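Local coordinates for protein telomeric DNA-binding factor trf1 (Schizosaccharomyces pombe, PDB 6K5S) that probably binds telomeric repeat DNA, the helical domain seen here being of the telomere repeat-binding factor family and present as two copies, at residues Glu130-Gln134 and Tyr206-Phe211; Ile20-Gly25 and Leu91-Tyr95. All coordinates share one frame; numbering follows the deposited sequence.

Interaction 1 of 2, residues Glu130-Gln134 and Tyr206-Phe211; sequences ELKTQ and YPWGKF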
loop_
_atom_site.group_PDB
_atom_site.type_symbol
_atom_site.label_atom_id
_atom_site.label_comp_id
_atom_site.label_asym_id
_atom_site.label_seq_id
_atom_site.Cartn_x
_atom_site.Cartn_y
_atom_site.Cartn_z
ATOM N N GLU A 130 20.720 9.233 24.432
ATOM C CA GLU A 130 20.285 10.514 23.882
ATOM C C GLU A 130 18.773 10.549 23.692
ATOM O O GLU A 130 18.144 11.601 23.851
ATOM C CB GLU A 130 20.988 10.798 22.544
ATOM C CG GLU A 130 22.527 10.972 22.625
ATOM C CD GLU A 130 22.988 12.109 23.547
ATOM O OE1 GLU A 130 22.209 13.049 23.823
ATOM O OE2 GLU A 130 24.155 12.067 24.005
ATOM N N LEU A 131 18.179 9.431 23.296
ATOM C CA LEU A 131 16.721 9.380 23.232
ATOM C C LEU A 131 16.113 9.690 24.595
ATOM O O LEU A 131 15.187 10.500 24.701
ATOM C CB LEU A 131 16.243 8.007 22.742
ATOM C CG LEU A 131 14.709 7.880 22.755
ATOM C CD1 LEU A 131 14.058 8.865 21.776
ATOM C CD2 LEU A 131 14.322 6.455 22.371
ATOM N N LYS A 132 16.600 9.026 25.647
ATOM C CA LYS A 132 16.070 9.273 26.985
ATOM C C LYS A 132 16.244 10.742 27.368
ATOM O O LYS A 132 15.350 11.345 27.968
ATOM C CB LYS A 132 16.759 8.359 28.006
ATOM C CG LYS A 132 16.467 6.847 27.793
ATOM C CD LYS A 132 17.378 5.982 28.685
ATOM C CE LYS A 132 16.975 4.477 28.681
ATOM N NZ LYS A 132 15.568 4.311 29.139
ATOM N N THR A 133 17.358 11.343 26.962
ATOM C CA THR A 133 17.596 12.753 27.267
ATOM C C THR A 133 16.563 13.649 26.587
ATOM O O THR A 133 16.028 14.570 27.210
ATOM C CB THR A 133 19.012 13.160 26.847
ATOM O OG1 THR A 133 19.953 12.319 27.525
ATOM C CG2 THR A 133 19.267 14.632 27.253
ATOM N N GLN A 134 16.260 13.385 25.313
ATOM C CA GLN A 134 15.215 14.153 24.640
ATOM C C GLN A 134 13.838 13.875 25.236
ATOM O O GLN A 134 13.006 14.787 25.325
ATOM C CB GLN A 134 15.205 13.868 23.131
ATOM C CG GLN A 134 16.485 14.336 22.384
ATOM C CD GLN A 134 16.818 15.812 22.641
ATOM O OE1 GLN A 134 15.940 16.671 22.562
ATOM N NE2 GLN A 134 18.082 16.099 22.931
ATOM N N TYR A 206 21.522 20.017 24.839
ATOM C CA TYR A 206 21.278 18.798 24.073
ATOM C C TYR A 206 20.261 19.154 22.995
ATOM O O TYR A 206 19.067 18.827 23.118
ATOM C CB TYR A 206 20.793 17.662 24.974
ATOM C CG TYR A 206 21.767 17.287 26.077
ATOM C CD1 TYR A 206 22.884 16.503 25.818
ATOM C CD2 TYR A 206 21.549 17.707 27.380
ATOM C CE1 TYR A 206 23.763 16.150 26.835
ATOM C CE2 TYR A 206 22.416 17.368 28.398
ATOM C CZ TYR A 206 23.525 16.598 28.123
ATOM O OH TYR A 206 24.373 16.276 29.160
ATOM N N PRO A 207 20.694 19.848 21.935
ATOM C CA PRO A 207 19.746 20.330 20.926
ATOM C C PRO A 207 19.075 19.184 20.184
ATOM O O PRO A 207 19.670 18.133 19.933
ATOM C CB PRO A 207 20.625 21.165 19.982
ATOM C CG PRO A 207 21.986 20.551 20.101
ATOM C CD PRO A 207 22.093 20.138 21.561
ATOM N N TRP A 208 17.805 19.407 19.840
ATOM C CA TRP A 208 17.045 18.400 19.107
ATOM C C TRP A 208 17.696 18.088 17.765
ATOM O O TRP A 208 17.888 16.918 17.408
ATOM C CB TRP A 208 15.613 18.884 18.918
ATOM C CG TRP A 208 14.748 17.978 18.112
ATOM C CD1 TRP A 208 14.226 18.226 16.882
ATOM C CD2 TRP A 208 14.273 16.683 18.498
ATOM N NE1 TRP A 208 13.449 17.160 16.469
ATOM C CE2 TRP A 208 13.463 16.202 17.449
ATOM C CE3 TRP A 208 14.468 15.881 19.624
ATOM C CZ2 TRP A 208 12.842 14.954 17.497
ATOM C CZ3 TRP A 208 13.840 14.653 19.687
ATOM C CH2 TRP A 208 13.047 14.192 18.623
ATOM N N GLY A 209 18.068 19.130 17.022
ATOM C CA GLY A 209 18.681 18.922 15.718
ATOM C C GLY A 209 19.854 17.969 15.766
ATOM O O GLY A 209 20.018 17.123 14.885
ATOM N N LYS A 210 20.664 18.059 16.824
ATOM C CA LYS A 210 21.761 17.115 16.967
ATOM C C LYS A 210 21.247 15.694 17.181
ATOM O O LYS A 210 21.809 14.736 16.634
ATOM C CB LYS A 210 22.678 17.541 18.114
ATOM C CG LYS A 210 24.006 16.823 18.110
ATOM C CD LYS A 210 24.904 17.308 19.251
ATOM C CE LYS A 210 25.190 16.185 20.228
ATOM N NZ LYS A 210 25.891 15.056 19.569
ATOM N N PHE A 211 20.177 15.523 17.964
ATOM C CA PHE A 211 19.659 14.165 18.118
ATOM C C PHE A 211 19.075 13.656 16.809
ATOM O O PHE A 211 19.240 12.481 16.462
ATOM C CB PHE A 211 18.608 14.096 19.231
ATOM C CG PHE A 211 17.942 12.749 19.332
ATOM C CD1 PHE A 211 18.639 11.662 19.808
ATOM C CD2 PHE A 211 16.636 12.571 18.911
ATOM C CE1 PHE A 211 18.039 10.416 19.895
ATOM C CE2 PHE A 211 16.026 11.323 18.985
ATOM C CZ PHE A 211 16.725 10.248 19.475
HETATM O O HOH W 1 16.052 19.331 22.879
#
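Thr133 CG2 lies over one face of the Tyr206 ring, 4.1 Å from the ring centroid in a CH-pi contact offset toward the rim, while Gln134 CB and OE1 meet the edge of the Trp208 indole near its plane, OE1 being 3.4 Å from Trp208 CE3. This is helix-to-helix packing in the all-helical TRF domain: helix 122-141 rests on the start of helix 208-222, where Pro207 is the N-cap, and on Tyr206 before it. Phe211, its CG anti to the backbone N (chi1 174°), reaches across to helix 122-141. There its CZ meets Leu131 CD1 at 3.8 Å, and Glu130 CB and Gln134 CG also pack against the ring. The Glu130 carboxylate passes obliquely by the Tyr206 ring, and its OE2 forms a salt bridge with Arg189. Thr133 OG1 bonds Met129 O, one turn back, and also Arg189. Gln134, bent at chi2 (-53°), brings its amide to the loop. NE2 donates a nearly straight bond (169°) to Tyr206 O at 2.9 Å, the acceptor close to the amide plane but the donor above the carbonyl plane. One water bridges both groups, donating to Gln134 OE1 at 2.7 Å and also to Tyr206 O.

Interaction 2 of 2, residues Ile20-Gly25 and Leu91-Tyr95; sequences ILSILG and LAAVY
Two helices of the all-helical TRF-family domain, 10-24 and 76-94, come together at their C-terminal ends, with Leu24 CA and Leu91 CA 6.9 Å apart as the nearest backbone pair. Leu24 is the side chain at the centre. Its CG is anti to the carbonyl carbon (chi1 -60°), and the chain then extends so that CD1 lands on the backbone of the other helix, 3.6 Å from Ala92 CA and 4.0 Å from Ala92 CB; the small alanine lets the branch come in this close. Lower on the same side chain, Leu24 CB packs at 3.6 Å on Leu91 CD2. Leu91 has a different rotamer, CG anti to the backbone N (chi1 -171°), which turns its CD2 toward the end of helix 10-24. That methyl also meets Leu21 CD2 at 4.1 Å, the two leucines crossing at a slant. Ile20 adds a looser touch from its CG2 to Ala92 CB. One turn beyond Leu91, the Tyr95 side chain and that of Leu24 run past each other in opposite directions, with Leu24 CD2 4.2 Å from Tyr95 CG. Leu91 CD1, from Tyr95's own segment, lies at the edge of the ring, in its plane. Around this core, helix 28-36 packs on Leu24 through Val35 and on Tyr95 through Val28, Ala31 and Ser32, while Ile219 of helix 208-222 touches both Leu21 and Leu91. No hydrogen bond joins the two segments, so their cohesion is apolar. The carbonyl of Leu24 is the exception: its O lies 3.4 Å from Tyr95 CE2 and 3.6 Å from Leu91 CD2, buried among carbon atoms with no polar partner in the model, a desolvation cost that the surrounding hydrophobic packing presumably repays.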
loop_
_atom_site.group_PDB
_atom_site.type_symbol
_atom_site.label_atom_id
_atom_site.label_comp_id
_atom_site.label_asym_id
_atom_site.label_seq_id
_atom_site.Cartn_x
_atom_site.Cartn_y
_atom_site.Cartn_z
ATOM N N ILE A 20 9.890 5.129 3.165
ATOM C CA ILE A 20 9.961 6.063 4.284
ATOM C C ILE A 20 11.384 6.124 4.843
ATOM O O ILE A 20 11.923 7.208 5.113
ATOM C CB ILE A 20 8.929 5.658 5.357
ATOM C CG1 ILE A 20 7.526 5.806 4.790
ATOM C CG2 ILE A 20 9.133 6.453 6.661
ATOM C CD1 ILE A 20 6.478 5.117 5.628
ATOM N N LEU A 21 12.022 4.963 5.008
ATOM C CA LEU A 21 13.369 4.948 5.566
ATOM C C LEU A 21 14.346 5.694 4.668
ATOM O O LEU A 21 15.224 6.417 5.155
ATOM C CB LEU A 21 13.845 3.518 5.766
ATOM C CG LEU A 21 13.158 2.913 6.982
ATOM C CD1 LEU A 21 13.309 1.380 6.932
ATOM C CD2 LEU A 21 13.734 3.520 8.240
ATOM N N SER A 22 14.191 5.551 3.360
ATOM C CA SER A 22 15.122 6.190 2.444
ATOM C C SER A 22 14.802 7.664 2.239
ATOM O O SER A 22 15.708 8.448 1.932
ATOM C CB SER A 22 15.141 5.438 1.116
ATOM O OG SER A 22 13.958 5.672 0.390
ATOM N N ILE A 23 13.545 8.077 2.421
ATOM C CA ILE A 23 13.256 9.507 2.401
ATOM C C ILE A 23 13.750 10.162 3.685
ATOM O O ILE A 23 14.524 11.130 3.646
ATOM C CB ILE A 23 11.759 9.772 2.165
ATOM C CG1 ILE A 23 11.366 9.418 0.736
ATOM C CG2 ILE A 23 11.436 11.260 2.412
ATOM C CD1 ILE A 23 9.874 9.615 0.452
ATOM N N LEU A 24 13.335 9.632 4.839
ATOM C CA LEU A 24 13.645 10.253 6.115
ATOM C C LEU A 24 15.048 9.944 6.611
ATOM O O LEU A 24 15.457 10.506 7.629
ATOM C CB LEU A 24 12.649 9.835 7.176
ATOM C CG LEU A 24 11.196 10.185 6.917
ATOM C CD1 LEU A 24 10.430 9.624 8.045
ATOM C CD2 LEU A 24 11.020 11.687 6.849
ATOM N N GLY A 25 15.783 9.083 5.928
ATOM C CA GLY A 25 17.170 8.858 6.260
ATOM C C GLY A 25 18.143 9.732 5.512
ATOM O O GLY A 25 19.352 9.554 5.656
ATOM N N LEU A 91 11.464 6.385 12.884
ATOM C CA LEU A 91 12.017 7.546 12.201
ATOM C C LEU A 91 10.923 8.534 11.824
ATOM O O LEU A 91 11.117 9.754 11.925
ATOM C CB LEU A 91 12.810 7.087 10.973
ATOM C CG LEU A 91 13.650 8.123 10.229
ATOM C CD1 LEU A 91 14.569 8.869 11.203
ATOM C CD2 LEU A 91 14.449 7.439 9.139
ATOM N N ALA A 92 9.754 8.030 11.418
ATOM C CA ALA A 92 8.647 8.927 11.093
ATOM C C ALA A 92 8.123 9.613 12.343
ATOM O O ALA A 92 7.771 10.801 12.308
ATOM C CB ALA A 92 7.523 8.163 10.402
ATOM N N ALA A 93 8.057 8.878 13.461
ATOM C CA ALA A 93 7.705 9.505 14.737
ATOM C C ALA A 93 8.645 10.659 15.066
ATOM O O ALA A 93 8.196 11.744 15.469
ATOM C CB ALA A 93 7.725 8.480 15.876
ATOM N N VAL A 94 9.956 10.442 14.933
ATOM C CA VAL A 94 10.880 11.494 15.370
ATOM C C VAL A 94 10.901 12.672 14.402
ATOM O O VAL A 94 11.239 13.794 14.804
ATOM C CB VAL A 94 12.326 10.996 15.593
ATOM C CG1 VAL A 94 12.418 10.023 16.792
ATOM C CG2 VAL A 94 12.930 10.424 14.346
ATOM N N TYR A 95 10.525 12.467 13.145
ATOM C CA TYR A 95 10.355 13.586 12.227
ATOM C C TYR A 95 8.940 14.157 12.253
ATOM O O TYR A 95 8.656 15.109 11.517
ATOM C CB TYR A 95 10.741 13.160 10.810
ATOM C CG TYR A 95 12.196 13.387 10.505
ATOM C CD1 TYR A 95 12.693 14.677 10.296
ATOM C CD2 TYR A 95 13.082 12.333 10.449
ATOM C CE1 TYR A 95 14.029 14.893 10.034
ATOM C CE2 TYR A 95 14.416 12.537 10.179
ATOM C CZ TYR A 95 14.885 13.826 9.969
ATOM O OH TYR A 95 16.216 14.035 9.707
#

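In the fold
Interactions 1 and 2 lie in one helical domain with their centres about 16 Å apart, and both segments of interaction 2 precede those of interaction 1 in sequence. They nevertheless touch directly, Trp208 CZ2 packing 3.3 Å from Val94 O. Helix 208-222 ties them together more broadly, since its first turn belongs to interaction 1, while its Leu212 touches Tyr95 of interaction 2, which Ile219 of the same helix also borders. Chemically they differ, interaction 1 mixing aromatic packing with a hydrogen bond from a side-chain amide and a water, interaction 2 being apolar. Leu3 of the second subunit packs on Ser22 and Ile23, residues of segment 20-25 that do not meet 91-95.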